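Local structure of putative carbonic anhydrase (Streptococcus mutans, 3LAS) at residues A34-M39 against S84-L89. The protein probably catalyses the zinc-dependent interconversion of hydrogencarbonate and carbon dioxide as a beta-class carbonic anhydrase. Residues are numbered along the deposited sequence; the frame is centred on the assembly and turned at random.
With ZN (zinc ion), chain C.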
loop_
_atom_site.group_PDB
_atom_site.type_symbol
_atom_site.label_atom_id
_atom_site.label_comp_id
_atom_site.label_asym_id
_atom_site.label_seq_id
_atom_site.Cartn_x
_atom_site.Cartn_y
_atom_site.Cartn_z
ATOM N N ALA A 34 -3.219 10.631 4.882
ATOM C CA ALA A 34 -2.630 9.515 4.132
ATOM C C ALA A 34 -1.546 8.896 4.966
ATOM O O ALA A 34 -0.645 9.640 5.509
ATOM C CB ALA A 34 -2.096 10.001 2.802
ATOM N N ILE A 35 -1.576 7.569 5.102
ATOM C CA ILE A 35 -0.540 6.812 5.836
ATOM C C ILE A 35 0.358 6.138 4.870
ATOM O O ILE A 35 -0.129 5.550 3.884
ATOM C CB ILE A 35 -1.263 5.769 6.695
ATOM C CG1 ILE A 35 -2.168 6.490 7.744
ATOM C CG2 ILE A 35 -0.262 4.830 7.431
ATOM C CD1 ILE A 35 -3.409 5.657 8.040
ATOM N N VAL A 36 1.671 6.240 5.041
ATOM C CA VAL A 36 2.687 5.508 4.207
ATOM C C VAL A 36 3.320 4.469 5.093
ATOM O O VAL A 36 3.942 4.848 6.126
ATOM C CB VAL A 36 3.731 6.508 3.680
ATOM C CG1 VAL A 36 4.871 5.811 2.914
ATOM C CG2 VAL A 36 3.065 7.614 2.825
ATOM N N THR A 37 3.158 3.196 4.763
ATOM C CA THR A 37 3.691 2.160 5.631
ATOM C C THR A 37 4.121 0.929 4.835
ATOM O O THR A 37 4.118 0.931 3.591
ATOM C CB THR A 37 2.684 1.811 6.737
ATOM O OG1 THR A 37 3.283 1.014 7.753
ATOM C CG2 THR A 37 1.429 1.168 6.196
ATOM N N CYS A 38 4.596 -0.084 5.544
ATOM C CA CYS A 38 5.064 -1.298 4.902
ATOM C C CYS A 38 3.908 -2.229 4.598
ATOM O O CYS A 38 2.859 -2.250 5.286
ATOM C CB CYS A 38 6.052 -1.961 5.882
ATOM S SG CYS A 38 6.845 -3.470 5.098
ATOM N N MET A 39 4.134 -3.078 3.600
ATOM C CA MET A 39 3.265 -4.186 3.191
ATOM C C MET A 39 3.110 -5.308 4.171
ATOM O O MET A 39 2.277 -6.221 3.982
ATOM C CB MET A 39 3.710 -4.712 1.830
ATOM C CG MET A 39 5.077 -5.498 2.029
ATOM S SD MET A 39 5.772 -5.869 0.367
ATOM C CE MET A 39 7.224 -6.749 0.875
ATOM N N SER A 84 -4.420 16.208 3.674
ATOM C CA SER A 84 -3.542 17.296 4.045
ATOM C C SER A 84 -2.697 17.001 5.206
ATOM O O SER A 84 -2.090 17.902 5.799
ATOM C CB SER A 84 -4.328 18.599 4.178
ATOM O OG SER A 84 -5.388 18.455 5.070
ATOM N N GLU A 85 -2.486 15.739 5.536
ATOM C CA GLU A 85 -1.620 15.271 6.592
ATOM C C GLU A 85 -1.035 13.911 6.174
ATOM O O GLU A 85 -1.716 13.136 5.480
ATOM C CB GLU A 85 -2.511 15.133 7.897
ATOM C CG GLU A 85 -1.695 14.568 9.054
ATOM C CD GLU A 85 -2.458 14.656 10.421
ATOM O OE1 GLU A 85 -3.490 15.324 10.589
ATOM O OE2 GLU A 85 -1.870 13.989 11.319
ATOM N N ILE A 86 0.215 13.655 6.551
ATOM C CA ILE A 86 0.876 12.378 6.201
ATOM C C ILE A 86 1.401 11.745 7.466
ATOM O O ILE A 86 1.947 12.460 8.340
ATOM C CB ILE A 86 2.060 12.599 5.189
ATOM C CG1 ILE A 86 1.518 13.186 3.900
ATOM C CG2 ILE A 86 2.712 11.242 4.945
ATOM C CD1 ILE A 86 2.690 13.694 3.024
ATOM N N VAL A 87 1.315 10.417 7.575
ATOM C CA VAL A 87 1.985 9.647 8.636
ATOM C C VAL A 87 2.890 8.677 7.971
ATOM O O VAL A 87 2.420 7.861 7.141
ATOM C CB VAL A 87 0.952 8.918 9.514
ATOM C CG1 VAL A 87 1.663 8.033 10.602
ATOM C CG2 VAL A 87 0.017 9.872 10.191
ATOM N N VAL A 88 4.187 8.704 8.270
ATOM C CA VAL A 88 5.146 7.683 7.797
ATOM C C VAL A 88 5.319 6.672 8.883
ATOM O O VAL A 88 5.831 7.069 10.004
ATOM C CB VAL A 88 6.477 8.353 7.437
ATOM C CG1 VAL A 88 7.487 7.257 7.032
ATOM C CG2 VAL A 88 6.243 9.325 6.279
ATOM N N LEU A 89 4.901 5.424 8.672
ATOM C CA LEU A 89 4.881 4.417 9.737
ATOM C C LEU A 89 5.769 3.259 9.312
ATOM O O LEU A 89 5.460 2.544 8.342
ATOM C CB LEU A 89 3.427 3.921 9.935
ATOM C CG LEU A 89 3.199 2.850 10.949
ATOM C CD1 LEU A 89 3.512 3.352 12.360
ATOM C CD2 LEU A 89 1.737 2.403 10.863
HETATM ZN ZN ZN C . 8.333 -4.245 6.634
HETATM O O HOH W 1 8.363 -6.372 6.284
#
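Glu85 starts the pairing through its backbone: its O takes the N-H of Ala34 at 3.0 Å, while its carboxylate accepts hydrogen bonds from the backbone N atoms of Tyr5 and Phe6 of the second subunit. Ile86 sits beside Ala34, its CG2 lying 4.2 Å from CG2 of Val36; with Val88 these side chains line the face packed by helices 68-80 and 127-140. Val87 gives its N-H to Ala34 O, and its own O receives the N-H of Val36 in a nearly straight bond, Val36 N to Val87 O 2.8 Å. Its side chain shares the other face with Ile35, whose CG1 is 4.3 Å from Val87 CB; here Phe6 of the second subunit packs on Val87 and its Phe9 on Ile35. Leu89 closes the ladder with its N-H on Val36 O. The side chain of Thr37 runs alongside that of Leu89, and with OG1 anti to the backbone N (chi1 -168°) the hydroxyl donates to Leu89 O at 2.7 Å, from above the carbonyl plane. Cys38 SG binds zinc at 2.3 Å, joined by a water. Cys38 and His91 at the C-terminal ends of neighbouring parallel strands, with Cys94 just beyond, form the Cys-His-Cys zinc site of beta-carbonic anhydrases.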